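Local coordinates for protein type II restriction enzyme NlaIV (Neisseria lactamica, PDB 6QM2) that recognises the double-stranded DNA sequence 5'-GGNNCC-3' and cuts it in the middle, giving blunt-ended fragments with terminal 5'-phosphates, at residues I160-K165 and E199-Q204; P234-H237 and Y243-K246; D14-E19 and K141-K146. All coordinates share one frame; numbering follows the deposited sequence.

Overall arrangement
Along the chain, interaction 3 closes first, then interaction 1, then interaction 2. Interaction 3 sets helix 9-18 against strand 138-147, an outer strand of the five-stranded mixed sheet. Its centre is about 32 Å from that of interaction 1 and about 33 Å from that of interaction 2. Interactions 1 and 3 lie on opposite sides of the chain's centre. Interactions 1 and 2 are neighbours, with centres about 13 Å apart. They touch where Glu200 of helix 191-204 packs on Trp236. Interaction 3 thus packs a helix on the mixed sheet, consistent with the central sheet of PD-(D/E)XK nucleases, while the other two gather the C-terminal part of the enzyme around helix 191-204.

Interaction 1. Residues I160-K165 and E199-Q204; sequences INLQVK and EETVYQ
Thr201 of helix 191-204 packs on Ile160 and Leu162. This is helix-on-sheet packing at one end of strand 162-165, an outer strand of the small antiparallel sheet that also holds strands 168-172 and 105-106. The sheet lies outside the five-stranded mixed sheet of this PD-(D/E)XK family enzyme.

The Thr201 side chain carries the helix's share of the contact. Its CB stands 4.0 Å from Ile160 CG2, the short branch of the isoleucine. Beyond CB the side chain forks. OG1 lies beside the backbone N (chi1 -52°), which turns it back along the helix to hydrogen-bond Ala197 O, one turn earlier. The hydroxyl is thus satisfied within its own helix. Across the contact, Thr201 OG1 also touches Ile160 CG2, at 3.3 Å. CG2 of Thr201 points across the gap. It lies 3.8 Å from Ile160 CG2 and meets the end of Leu162. The Ile160 side chain crosses that of Thr201 at about a right angle. Its CG2 methyl makes the nearest touches, while CG1 and CD1 lead away from the helix. Leu162 instead comes head-on, so that the two side chains meet tip to tip.

All three residues are buried. Phe107 of helix 107-116 packs on both Thr201 and Leu162, and Val169 of the next strand also touches Leu162. One turn further along the helix, Gln204 OE1 accepts a hydrogen bond from Ala159 N, just before Ile160. Between Leu162 and Thr201 the touching atoms are two methyls, CD1 of the leucine and CG2 of the threonine, 3.7 Å apart.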
ATOM      1  N   ILE A 160      -9.867  28.908   3.362  1.00 91.26           N
ATOM      2  CA  ILE A 160     -10.240  27.511   3.655  1.00 96.41           C
ATOM      3  C   ILE A 160      -8.995  26.686   3.987  1.00 95.19           C
ATOM      4  O   ILE A 160      -7.898  26.999   3.517  1.00 90.54           O
ATOM      5  CB  ILE A 160     -11.042  26.854   2.491  1.00100.28           C
ATOM      6  CG1 ILE A 160     -11.696  25.544   2.959  1.00101.58           C
ATOM      7  CG2 ILE A 160     -10.170  26.611   1.257  1.00100.09           C
ATOM      8  CD1 ILE A 160     -12.797  25.045   2.056  1.00104.30           C
ATOM      9  N   ASN A 161      -9.174  25.647   4.808  1.00 95.40           N
ATOM     10  CA  ASN A 161      -8.079  24.758   5.192  1.00 94.94           C
ATOM     11  C   ASN A 161      -7.570  23.968   3.996  1.00 93.22           C
ATOM     12  O   ASN A 161      -8.304  23.173   3.412  1.00 89.87           O
ATOM     13  CB  ASN A 161      -8.504  23.791   6.305  1.00 97.52           C
ATOM     14  CG  ASN A 161      -7.336  22.977   6.851  1.00 96.95           C
ATOM     15  OD1 ASN A 161      -6.200  23.455   6.904  1.00 99.64           O
ATOM     16  ND2 ASN A 161      -7.614  21.743   7.260  1.00 89.20           N
ATOM     17  N   LEU A 162      -6.301  24.196   3.661  1.00 95.34           N
ATOM     18  CA  LEU A 162      -5.670  23.651   2.469  1.00 95.56           C
ATOM     19  C   LEU A 162      -4.391  22.903   2.798  1.00 98.78           C
ATOM     20  O   LEU A 162      -3.830  23.024   3.890  1.00108.48           O
ATOM     21  CB  LEU A 162      -5.313  24.784   1.516  1.00 94.48           C
ATOM     22  CG  LEU A 162      -6.481  25.524   0.877  1.00 96.05           C
ATOM     23  CD1 LEU A 162      -5.996  26.854   0.324  1.00 95.79           C
ATOM     24  CD2 LEU A 162      -7.135  24.676  -0.201  1.00 98.88           C
ATOM     25  N   GLN A 163      -3.953  22.134   1.810  1.00 98.46           N
ATOM     26  CA  GLN A 163      -2.650  21.502   1.780  1.00101.15           C
ATOM     27  C   GLN A 163      -1.860  22.387   0.822  1.00100.98           C
ATOM     28  O   GLN A 163      -2.109  22.386  -0.384  1.00 97.45           O
ATOM     29  CB  GLN A 163      -2.798  20.048   1.299  1.00106.95           C
ATOM     30  CG  GLN A 163      -1.600  19.363   0.641  1.00113.97           C
ATOM     31  CD  GLN A 163      -2.017  18.115  -0.132  1.00117.21           C
ATOM     32  OE1 GLN A 163      -1.618  17.919  -1.282  1.00121.77           O
ATOM     33  NE2 GLN A 163      -2.841  17.275   0.492  1.00117.37           N
ATOM     34  N   VAL A 164      -0.951  23.186   1.377  1.00105.41           N
ATOM     35  CA  VAL A 164      -0.098  24.069   0.587  1.00107.77           C
ATOM     36  C   VAL A 164       1.349  23.617   0.757  1.00109.71           C
ATOM     37  O   VAL A 164       1.803  23.391   1.881  1.00110.40           O
ATOM     38  CB  VAL A 164      -0.251  25.544   1.018  1.00109.93           C
ATOM     39  CG1 VAL A 164       0.469  26.471   0.042  1.00109.05           C
ATOM     40  CG2 VAL A 164      -1.728  25.918   1.129  1.00110.96           C
ATOM     41  N   LYS A 165       2.053  23.480  -0.365  1.00115.50           N
ATOM     42  CA  LYS A 165       3.449  23.047  -0.397  1.00121.83           C
ATOM     43  C   LYS A 165       4.231  24.086  -1.191  1.00122.31           C
ATOM     44  O   LYS A 165       3.939  24.292  -2.366  1.00119.31           O
ATOM     45  CB  LYS A 165       3.564  21.675  -1.075  1.00128.52           C
ATOM     46  CG  LYS A 165       2.737  20.572  -0.415  1.00137.43           C
ATOM     47  CD  LYS A 165       2.662  19.310  -1.264  1.00141.58           C
ATOM     48  CE  LYS A 165       3.972  18.535  -1.244  1.00146.85           C
ATOM     49  NZ  LYS A 165       3.893  17.291  -2.058  1.00149.77           N
ATOM     50  N   GLU A 199     -14.868  30.961  -2.473  1.00 88.77           N
ATOM     51  CA  GLU A 199     -14.807  32.142  -3.342  1.00 92.22           C
ATOM     52  C   GLU A 199     -13.524  32.934  -3.135  1.00 91.11           C
ATOM     53  O   GLU A 199     -12.839  33.273  -4.098  1.00 86.61           O
ATOM     54  CB  GLU A 199     -16.008  33.069  -3.106  1.00 95.94           C
ATOM     55  CG  GLU A 199     -16.108  34.231  -4.094  1.00 96.41           C
ATOM     56  CD  GLU A 199     -17.002  35.363  -3.615  1.00101.58           C
ATOM     57  OE1 GLU A 199     -17.926  35.119  -2.800  1.00101.64           O
ATOM     58  OE2 GLU A 199     -16.776  36.507  -4.068  1.00102.79           O
ATOM     59  N   GLU A 200     -13.215  33.233  -1.877  1.00 94.27           N
ATOM     60  CA  GLU A 200     -12.046  34.049  -1.559  1.00 94.38           C
ATOM     61  C   GLU A 200     -10.757  33.285  -1.832  1.00 89.95           C
ATOM     62  O   GLU A 200      -9.819  33.841  -2.412  1.00 87.49           O
ATOM     63  CB  GLU A 200     -12.094  34.545  -0.106  1.00 94.55           C
ATOM     64  CG  GLU A 200     -11.067  35.621   0.237  1.00 94.84           C
ATOM     65  CD  GLU A 200     -11.114  36.822  -0.691  1.00 96.18           C
ATOM     66  OE1 GLU A 200     -12.221  37.209  -1.130  1.00104.12           O
ATOM     67  OE2 GLU A 200     -10.038  37.376  -0.988  1.00 94.20           O
ATOM     68  N   THR A 201     -10.728  32.011  -1.441  1.00 85.92           N
ATOM     69  CA  THR A 201      -9.594  31.129  -1.737  1.00 86.74           C
ATOM     70  C   THR A 201      -9.249  31.102  -3.229  1.00 85.35           C
ATOM     71  O   THR A 201      -8.074  31.021  -3.584  1.00 86.74           O
ATOM     72  CB  THR A 201      -9.850  29.688  -1.252  1.00 86.35           C
ATOM     73  OG1 THR A 201     -10.252  29.707   0.121  1.00 90.65           O
ATOM     74  CG2 THR A 201      -8.597  28.832  -1.374  1.00 85.71           C
ATOM     75  N   VAL A 202     -10.265  31.177  -4.090  1.00 84.98           N
ATOM     76  CA  VAL A 202     -10.049  31.246  -5.538  1.00 85.22           C
ATOM     77  C   VAL A 202      -9.151  32.440  -5.883  1.00 83.83           C
ATOM     78  O   VAL A 202      -8.213  32.301  -6.664  1.00 83.67           O
ATOM     79  CB  VAL A 202     -11.386  31.304  -6.336  1.00 85.83           C
ATOM     80  CG1 VAL A 202     -11.153  31.650  -7.800  1.00 84.92           C
ATOM     81  CG2 VAL A 202     -12.124  29.973  -6.261  1.00 86.26           C
ATOM     82  N   TYR A 203      -9.439  33.597  -5.289  1.00 86.30           N
ATOM     83  CA  TYR A 203      -8.643  34.811  -5.513  1.00 88.22           C
ATOM     84  C   TYR A 203      -7.271  34.756  -4.841  1.00 88.77           C
ATOM     85  O   TYR A 203      -6.274  35.189  -5.431  1.00 84.59           O
ATOM     86  CB  TYR A 203      -9.401  36.050  -5.031  1.00 90.38           C
ATOM     87  CG  TYR A 203      -8.619  37.332  -5.194  1.00 89.40           C
ATOM     88  CD1 TYR A 203      -8.234  37.779  -6.455  1.00 88.00           C
ATOM     89  CD2 TYR A 203      -8.249  38.093  -4.089  1.00 90.45           C
ATOM     90  CE1 TYR A 203      -7.515  38.952  -6.611  1.00 87.96           C
ATOM     91  CE2 TYR A 203      -7.529  39.268  -4.236  1.00 90.06           C
ATOM     92  CZ  TYR A 203      -7.164  39.693  -5.498  1.00 87.40           C
ATOM     93  OH  TYR A 203      -6.450  40.856  -5.646  1.00 88.69           O
ATOM     94  N   GLN A 204      -7.239  34.249  -3.604  1.00 87.84           N
ATOM     95  CA  GLN A 204      -5.992  34.096  -2.833  1.00 86.68           C
ATOM     96  C   GLN A 204      -4.972  33.225  -3.559  1.00 86.92           C
ATOM     97  O   GLN A 204      -3.791  33.544  -3.589  1.00 91.25           O
ATOM     98  CB  GLN A 204      -6.274  33.488  -1.452  1.00 84.49           C
ATOM     99  CG  GLN A 204      -7.004  34.416  -0.485  1.00 84.05           C
ATOM    100  CD  GLN A 204      -7.403  33.730   0.815  1.00 86.17           C
ATOM    101  OE1 GLN A 204      -7.342  32.503   0.935  1.00 87.32           O
ATOM    102  NE2 GLN A 204      -7.823  34.523   1.799  1.00 84.24           N
TER

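Interaction 2. Residues P234-H237 and Y243-K246; sequences PRWH and YKKK
Trp236 packs against Tyr243 where the chain folds back after the short helix 236-239. The close part of the contact is apolar. The six-membered ring of Trp236 does the touching, through CZ3 and CH2. Tyr243 CD2 sits 3.9 Å from Trp236 CH2 and equally close to CZ3. Tyr243 CB adds a second touch, 4.1 Å from the same CH2. The two side chains cross obliquely. With CG anti to the backbone N (chi1 177°), Trp236 sends its benzene end out towards the C-terminal tail.

The other part is looser and mostly polar. Lys244 CE lies near the plane of the indole, at its edge, 4.2 Å from Trp236 CZ2. Beyond it the link runs through a water. This water accepts a hydrogen bond from Trp236 NE1 at 3.1 Å and another from Lys244 NZ at 3.0 Å. The indole N-H and the ammonium group are joined without direct contact. Lys244 NZ is also held by the carbonyls of Met155 and Trp158, and these oxygens probably help to stabilise its charge. The buried Tyr243 OH is likewise tied down, by Asp193 and by the backbone N of Glu189. Lys244 is partly exposed, and the tail after it, Lys245 and Lys246, is exposed.

The contact joins the C-terminal residues to the start of helix 236-239, beside helix 191-204. Trp236 rests on Ser196 and Glu200 of helix 191-204, and it also touches Ser154 and Ala159 of the loop region leading to strand 162-165.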
ATOM      1  N   PRO A 234     -22.171  35.391   1.536  1.00 99.93           N
ATOM      2  CA  PRO A 234     -21.588  36.595   2.143  1.00101.11           C
ATOM      3  C   PRO A 234     -20.140  36.831   1.709  1.00101.61           C
ATOM      4  O   PRO A 234     -19.471  35.892   1.271  1.00 99.38           O
ATOM      5  CB  PRO A 234     -21.661  36.304   3.645  1.00101.06           C
ATOM      6  CG  PRO A 234     -21.688  34.821   3.751  1.00 99.68           C
ATOM      7  CD  PRO A 234     -22.403  34.325   2.531  1.00 99.92           C
ATOM      8  N   ARG A 235     -19.679  38.078   1.806  1.00107.87           N
ATOM      9  CA  ARG A 235     -18.266  38.392   1.568  1.00113.15           C
ATOM     10  C   ARG A 235     -17.449  37.758   2.687  1.00109.58           C
ATOM     11  O   ARG A 235     -17.867  37.783   3.844  1.00111.54           O
ATOM     12  CB  ARG A 235     -18.019  39.901   1.529  1.00122.48           C
ATOM     13  CG  ARG A 235     -18.532  40.596   0.274  1.00135.60           C
ATOM     14  CD  ARG A 235     -17.924  41.989   0.094  1.00150.24           C
ATOM     15  NE  ARG A 235     -17.975  42.797   1.326  1.00163.96           N
ATOM     16  CZ  ARG A 235     -16.929  43.219   2.057  1.00165.18           C
ATOM     17  NH1 ARG A 235     -17.158  43.941   3.155  1.00165.02           N
ATOM     18  NH2 ARG A 235     -15.662  42.952   1.722  1.00160.35           N
ATOM     19  N   TRP A 236     -16.303  37.173   2.340  1.00106.31           N
ATOM     20  CA  TRP A 236     -15.462  36.478   3.324  1.00104.23           C
ATOM     21  C   TRP A 236     -14.943  37.428   4.400  1.00106.03           C
ATOM     22  O   TRP A 236     -14.895  37.066   5.576  1.00106.05           O
ATOM     23  CB  TRP A 236     -14.289  35.769   2.643  1.00 98.20           C
ATOM     24  CG  TRP A 236     -13.347  35.096   3.607  1.00 94.27           C
ATOM     25  CD1 TRP A 236     -12.035  35.409   3.825  1.00 95.02           C
ATOM     26  CD2 TRP A 236     -13.652  34.011   4.488  1.00 89.65           C
ATOM     27  NE1 TRP A 236     -11.500  34.576   4.779  1.00 93.74           N
ATOM     28  CE2 TRP A 236     -12.472  33.709   5.205  1.00 90.66           C
ATOM     29  CE3 TRP A 236     -14.803  33.256   4.736  1.00 90.59           C
ATOM     30  CZ2 TRP A 236     -12.409  32.686   6.157  1.00 90.99           C
ATOM     31  CZ3 TRP A 236     -14.743  32.233   5.687  1.00 92.26           C
ATOM     32  CH2 TRP A 236     -13.552  31.961   6.385  1.00 92.03           C
ATOM     33  N   HIS A 237     -14.572  38.640   3.991  1.00107.94           N
ATOM     34  CA  HIS A 237     -14.093  39.667   4.919  1.00115.79           C
ATOM     35  C   HIS A 237     -15.057  39.923   6.090  1.00111.46           C
ATOM     36  O   HIS A 237     -14.615  40.093   7.223  1.00109.38           O
ATOM     37  CB  HIS A 237     -13.814  40.975   4.167  1.00126.52           C
ATOM     38  CG  HIS A 237     -13.035  41.975   4.963  1.00137.22           C
ATOM     39  ND1 HIS A 237     -11.660  41.935   5.063  1.00141.68           N
ATOM     40  CD2 HIS A 237     -13.437  43.042   5.696  1.00139.90           C
ATOM     41  CE1 HIS A 237     -11.249  42.934   5.823  1.00142.01           C
ATOM     42  NE2 HIS A 237     -12.307  43.621   6.220  1.00140.85           N
ATOM     43  N   TYR A 243     -14.277  32.368  12.062  1.00111.46           N
ATOM     44  CA  TYR A 243     -13.473  31.182  11.741  1.00113.30           C
ATOM     45  C   TYR A 243     -11.954  31.314  11.979  1.00115.94           C
ATOM     46  O   TYR A 243     -11.250  30.301  12.025  1.00110.07           O
ATOM     47  CB  TYR A 243     -13.776  30.782  10.290  1.00109.96           C
ATOM     48  CG  TYR A 243     -15.255  30.515  10.080  1.00105.21           C
ATOM     49  CD1 TYR A 243     -15.881  29.446  10.724  1.00104.43           C
ATOM     50  CD2 TYR A 243     -16.039  31.349   9.276  1.00103.01           C
ATOM     51  CE1 TYR A 243     -17.237  29.205  10.565  1.00102.95           C
ATOM     52  CE2 TYR A 243     -17.401  31.110   9.106  1.00103.11           C
ATOM     53  CZ  TYR A 243     -17.995  30.034   9.753  1.00103.48           C
ATOM     54  OH  TYR A 243     -19.340  29.771   9.602  1.00100.61           O
ATOM     55  N   LYS A 244     -11.459  32.543  12.134  1.00122.07           N
ATOM     56  CA  LYS A 244     -10.040  32.799  12.407  1.00128.44           C
ATOM     57  C   LYS A 244      -9.843  32.952  13.918  1.00142.31           C
ATOM     58  O   LYS A 244     -10.763  32.682  14.695  1.00142.52           O
ATOM     59  CB  LYS A 244      -9.586  34.069  11.672  1.00123.09           C
ATOM     60  CG  LYS A 244      -9.737  34.024  10.157  1.00117.58           C
ATOM     61  CD  LYS A 244      -8.663  33.191   9.472  1.00110.03           C
ATOM     62  CE  LYS A 244      -8.684  33.444   7.971  1.00107.02           C
ATOM     63  NZ  LYS A 244      -7.646  32.681   7.237  1.00107.04           N
ATOM     64  N   LYS A 245      -8.639  33.363  14.324  1.00163.34           N
ATOM     65  CA  LYS A 245      -8.355  33.757  15.707  1.00173.26           C
ATOM     66  C   LYS A 245      -8.579  35.265  15.849  1.00178.43           C
ATOM     67  O   LYS A 245      -9.334  35.704  16.720  1.00182.37           O
ATOM     68  CB  LYS A 245      -6.912  33.419  16.117  1.00174.86           C
ATOM     69  CG  LYS A 245      -6.500  31.948  16.020  1.00173.08           C
ATOM     70  CD  LYS A 245      -6.142  31.444  14.622  1.00176.60           C
ATOM     71  CE  LYS A 245      -5.122  32.306  13.883  1.00178.02           C
ATOM     72  NZ  LYS A 245      -4.743  31.734  12.562  1.00176.13           N
ATOM     73  N   LYS A 246      -7.909  36.044  14.993  1.00180.74           N
ATOM     74  CA  LYS A 246      -7.988  37.515  14.993  1.00179.98           C
ATOM     75  C   LYS A 246      -8.216  38.019  13.566  1.00173.67           C
ATOM     76  O   LYS A 246      -7.565  38.945  13.079  1.00165.89           O
ATOM     77  CB  LYS A 246      -6.701  38.124  15.575  1.00179.90           C
ATOM     78  CG  LYS A 246      -6.429  37.761  17.032  1.00178.24           C
ATOM     79  CD  LYS A 246      -4.940  37.648  17.339  1.00174.02           C
ATOM     80  CE  LYS A 246      -4.681  36.728  18.521  1.00169.83           C
ATOM     81  NZ  LYS A 246      -3.235  36.404  18.646  1.00170.16           N
ATOM     82  OXT LYS A 246      -9.076  37.497  12.853  1.00172.61           O
TER
HETATM   83  O   HOH W   1      -8.377  34.414   4.897  1.00 53.08           O

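Interaction 3. Residues D14-E19 and K141-K146; sequences DKLLDE and KDLWLK
Leu17 and Leu143 bring their CA atoms to 7.9 Å, the nearest CA pair between the C-terminal part of helix 9-18 and strand 138-147. No hydrogen bond joins the two segments, and the contact is made by three leucines.

Leu143 supplies the strand's side. Its CG is anti to the backbone N (chi1 -168°), and CD2 reaches the helix. This one methyl serves both partners. It lies 4.1 Å from Leu17 CD1 and 4.2 Å from Leu16 CB. The other methyl of Leu143, CD1, stands farther from both. The Leu17 and Leu143 side chains slide past each other in opposite directions. Leu17 makes its touch with the end of one branch. Leu16 meets the strand with its CB, at the root of the side chain. The Leu16 side chain also packs on Trp53, Leu54 and Trp57 of helix 44-60.

The strand is an outermost one of the mixed sheet, consistent with the central sheet of a PD-(D/E)XK nuclease, and helices 9-18 and 44-60 pack together beside it. Phe13, one turn before Leu17, also touches Leu143, as does Phe128 of the neighbouring strand 124-132.

Leu16 and Leu143 are buried, while Leu17 is partly exposed and lies at the margin of the contact. At the start of the strand segment, Lys141 and Asp142 both sit opposite Gly129, which makes a classic beta bulge in the strand pair.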
ATOM      1  N   ASP A  14     -28.569   5.397   9.470  1.00122.78           N
ATOM      2  CA  ASP A  14     -29.370   4.834  10.566  1.00123.56           C
ATOM      3  C   ASP A  14     -29.439   3.306  10.531  1.00124.68           C
ATOM      4  O   ASP A  14     -29.449   2.670  11.587  1.00128.90           O
ATOM      5  CB  ASP A  14     -30.794   5.411  10.569  1.00123.00           C
ATOM      6  CG  ASP A  14     -30.841   6.879  10.976  1.00124.43           C
ATOM      7  OD1 ASP A  14     -30.146   7.271  11.941  1.00122.33           O
ATOM      8  OD2 ASP A  14     -31.597   7.641  10.336  1.00125.53           O
ATOM      9  N   LYS A  15     -29.483   2.722   9.332  1.00125.91           N
ATOM     10  CA  LYS A  15     -29.526   1.265   9.195  1.00130.17           C
ATOM     11  C   LYS A  15     -28.234   0.629   9.709  1.00132.66           C
ATOM     12  O   LYS A  15     -28.283  -0.310  10.504  1.00140.65           O
ATOM     13  CB  LYS A  15     -29.804   0.837   7.747  1.00133.69           C
ATOM     14  CG  LYS A  15     -30.094  -0.649   7.607  1.00139.61           C
ATOM     15  CD  LYS A  15     -30.664  -1.027   6.246  1.00142.23           C
ATOM     16  CE  LYS A  15     -31.283  -2.420   6.297  1.00143.02           C
ATOM     17  NZ  LYS A  15     -31.351  -3.083   4.969  1.00144.61           N
ATOM     18  N   LEU A  16     -27.088   1.153   9.271  1.00130.98           N
ATOM     19  CA  LEU A  16     -25.780   0.700   9.772  1.00126.12           C
ATOM     20  C   LEU A  16     -25.661   0.826  11.291  1.00124.30           C
ATOM     21  O   LEU A  16     -25.102  -0.048  11.953  1.00124.34           O
ATOM     22  CB  LEU A  16     -24.637   1.488   9.120  1.00122.94           C
ATOM     23  CG  LEU A  16     -24.351   1.221   7.642  1.00122.24           C
ATOM     24  CD1 LEU A  16     -23.413   2.288   7.096  1.00119.21           C
ATOM     25  CD2 LEU A  16     -23.769  -0.169   7.430  1.00120.97           C
ATOM     26  N   LEU A  17     -26.197   1.912  11.837  1.00125.31           N
ATOM     27  CA  LEU A  17     -26.058   2.210  13.259  1.00131.02           C
ATOM     28  C   LEU A  17     -26.910   1.268  14.130  1.00138.39           C
ATOM     29  O   LEU A  17     -26.415   0.746  15.134  1.00141.30           O
ATOM     30  CB  LEU A  17     -26.404   3.687  13.527  1.00131.44           C
ATOM     31  CG  LEU A  17     -25.567   4.450  14.556  1.00135.27           C
ATOM     32  CD1 LEU A  17     -24.088   4.440  14.193  1.00136.70           C
ATOM     33  CD2 LEU A  17     -26.074   5.880  14.669  1.00136.90           C
ATOM     34  N   ASP A  18     -28.163   1.037  13.724  1.00142.94           N
ATOM     35  CA  ASP A  18     -29.154   0.285  14.526  1.00139.36           C
ATOM     36  C   ASP A  18     -29.344  -1.183  14.122  1.00136.01           C
ATOM     37  O   ASP A  18     -29.483  -2.054  14.985  1.00131.04           O
ATOM     38  CB  ASP A  18     -30.517   0.981  14.453  1.00135.57           C
ATOM     39  CG  ASP A  18     -30.447   2.459  14.805  1.00137.13           C
ATOM     40  OD1 ASP A  18     -29.608   2.847  15.648  1.00135.31           O
ATOM     41  OD2 ASP A  18     -31.240   3.235  14.233  1.00139.52           O
ATOM     42  N   GLU A  19     -29.361  -1.444  12.816  1.00134.57           N
ATOM     43  CA  GLU A  19     -29.701  -2.761  12.268  1.00137.64           C
ATOM     44  C   GLU A  19     -28.454  -3.644  12.098  1.00139.64           C
ATOM     45  O   GLU A  19     -28.452  -4.808  12.500  1.00144.97           O
ATOM     46  CB  GLU A  19     -30.441  -2.579  10.936  1.00141.96           C
ATOM     47  CG  GLU A  19     -31.473  -3.650  10.612  1.00146.95           C
ATOM     48  CD  GLU A  19     -32.450  -3.226   9.520  1.00149.52           C
ATOM     49  OE1 GLU A  19     -32.959  -2.080   9.565  1.00138.34           O
ATOM     50  OE2 GLU A  19     -32.722  -4.049   8.619  1.00154.61           O
ATOM     51  N   LYS A 141     -15.037   2.603  15.636  1.00119.12           N
ATOM     52  CA  LYS A 141     -15.215   3.349  16.892  1.00125.37           C
ATOM     53  C   LYS A 141     -16.262   4.459  16.785  1.00121.41           C
ATOM     54  O   LYS A 141     -17.022   4.681  17.726  1.00124.52           O
ATOM     55  CB  LYS A 141     -13.882   3.932  17.384  1.00133.88           C
ATOM     56  CG  LYS A 141     -12.923   2.890  17.957  1.00143.33           C
ATOM     57  CD  LYS A 141     -11.726   3.528  18.655  1.00148.59           C
ATOM     58  CE  LYS A 141     -12.068   4.026  20.057  1.00151.46           C
ATOM     59  NZ  LYS A 141     -11.156   5.114  20.509  1.00151.52           N
ATOM     60  N   ASP A 142     -16.287   5.153  15.648  1.00121.56           N
ATOM     61  CA  ASP A 142     -17.271   6.204  15.376  1.00118.81           C
ATOM     62  C   ASP A 142     -17.805   6.104  13.945  1.00116.06           C
ATOM     63  O   ASP A 142     -17.138   5.571  13.055  1.00111.74           O
ATOM     64  CB  ASP A 142     -16.641   7.585  15.575  1.00118.75           C
ATOM     65  CG  ASP A 142     -16.433   7.938  17.037  1.00119.32           C
ATOM     66  OD1 ASP A 142     -17.420   7.918  17.801  1.00123.20           O
ATOM     67  OD2 ASP A 142     -15.287   8.264  17.418  1.00116.54           O
ATOM     68  N   LEU A 143     -19.020   6.612  13.747  1.00115.53           N
ATOM     69  CA  LEU A 143     -19.608   6.768  12.414  1.00111.68           C
ATOM     70  C   LEU A 143     -20.319   8.115  12.344  1.00109.93           C
ATOM     71  O   LEU A 143     -21.011   8.504  13.289  1.00110.68           O
ATOM     72  CB  LEU A 143     -20.588   5.632  12.107  1.00108.63           C
ATOM     73  CG  LEU A 143     -21.047   5.513  10.645  1.00110.76           C
ATOM     74  CD1 LEU A 143     -19.927   4.993   9.754  1.00113.02           C
ATOM     75  CD2 LEU A 143     -22.264   4.610  10.515  1.00110.77           C
ATOM     76  N   TRP A 144     -20.136   8.823  11.230  1.00109.76           N
ATOM     77  CA  TRP A 144     -20.758  10.129  11.010  1.00110.33           C
ATOM     78  C   TRP A 144     -21.405  10.215   9.634  1.00108.73           C
ATOM     79  O   TRP A 144     -20.962   9.557   8.689  1.00102.35           O
ATOM     80  CB  TRP A 144     -19.721  11.247  11.097  1.00110.81           C
ATOM     81  CG  TRP A 144     -19.069  11.444  12.429  1.00111.34           C
ATOM     82  CD1 TRP A 144     -19.548  12.176  13.477  1.00111.70           C
ATOM     83  CD2 TRP A 144     -17.788  10.948  12.836  1.00110.50           C
ATOM     84  NE1 TRP A 144     -18.651  12.155  14.519  1.00110.41           N
ATOM     85  CE2 TRP A 144     -17.564  11.407  14.154  1.00110.41           C
ATOM     86  CE3 TRP A 144     -16.812  10.153  12.219  1.00109.99           C
ATOM     87  CZ2 TRP A 144     -16.400  11.097  14.867  1.00112.10           C
ATOM     88  CZ3 TRP A 144     -15.653   9.846  12.929  1.00110.16           C
ATOM     89  CH2 TRP A 144     -15.458  10.319  14.238  1.00110.98           C
ATOM     90  N   LEU A 145     -22.454  11.033   9.545  1.00109.29           N
ATOM     91  CA  LEU A 145     -23.016  11.484   8.271  1.00108.36           C
ATOM     92  C   LEU A 145     -23.006  13.006   8.298  1.00103.42           C
ATOM     93  O   LEU A 145     -23.738  13.620   9.078  1.00103.14           O
ATOM     94  CB  LEU A 145     -24.439  10.954   8.068  1.00109.40           C
ATOM     95  CG  LEU A 145     -25.031  11.163   6.666  1.00110.05           C
ATOM     96  CD1 LEU A 145     -24.328  10.293   5.630  1.00111.01           C
ATOM     97  CD2 LEU A 145     -26.522  10.881   6.669  1.00111.64           C
ATOM     98  N   LYS A 146     -22.156  13.606   7.467  1.00101.06           N
ATOM     99  CA  LYS A 146     -21.932  15.053   7.485  1.00102.90           C
ATOM    100  C   LYS A 146     -21.908  15.632   6.070  1.00102.11           C
ATOM    101  O   LYS A 146     -21.691  14.906   5.096  1.00101.00           O
ATOM    102  CB  LYS A 146     -20.605  15.367   8.187  1.00104.59           C
ATOM    103  CG  LYS A 146     -20.517  14.932   9.649  1.00107.97           C
ATOM    104  CD  LYS A 146     -21.001  16.020  10.598  1.00113.56           C
ATOM    105  CE  LYS A 146     -21.484  15.439  11.918  1.00117.73           C
ATOM    106  NZ  LYS A 146     -21.875  16.515  12.868  1.00124.32           N
TER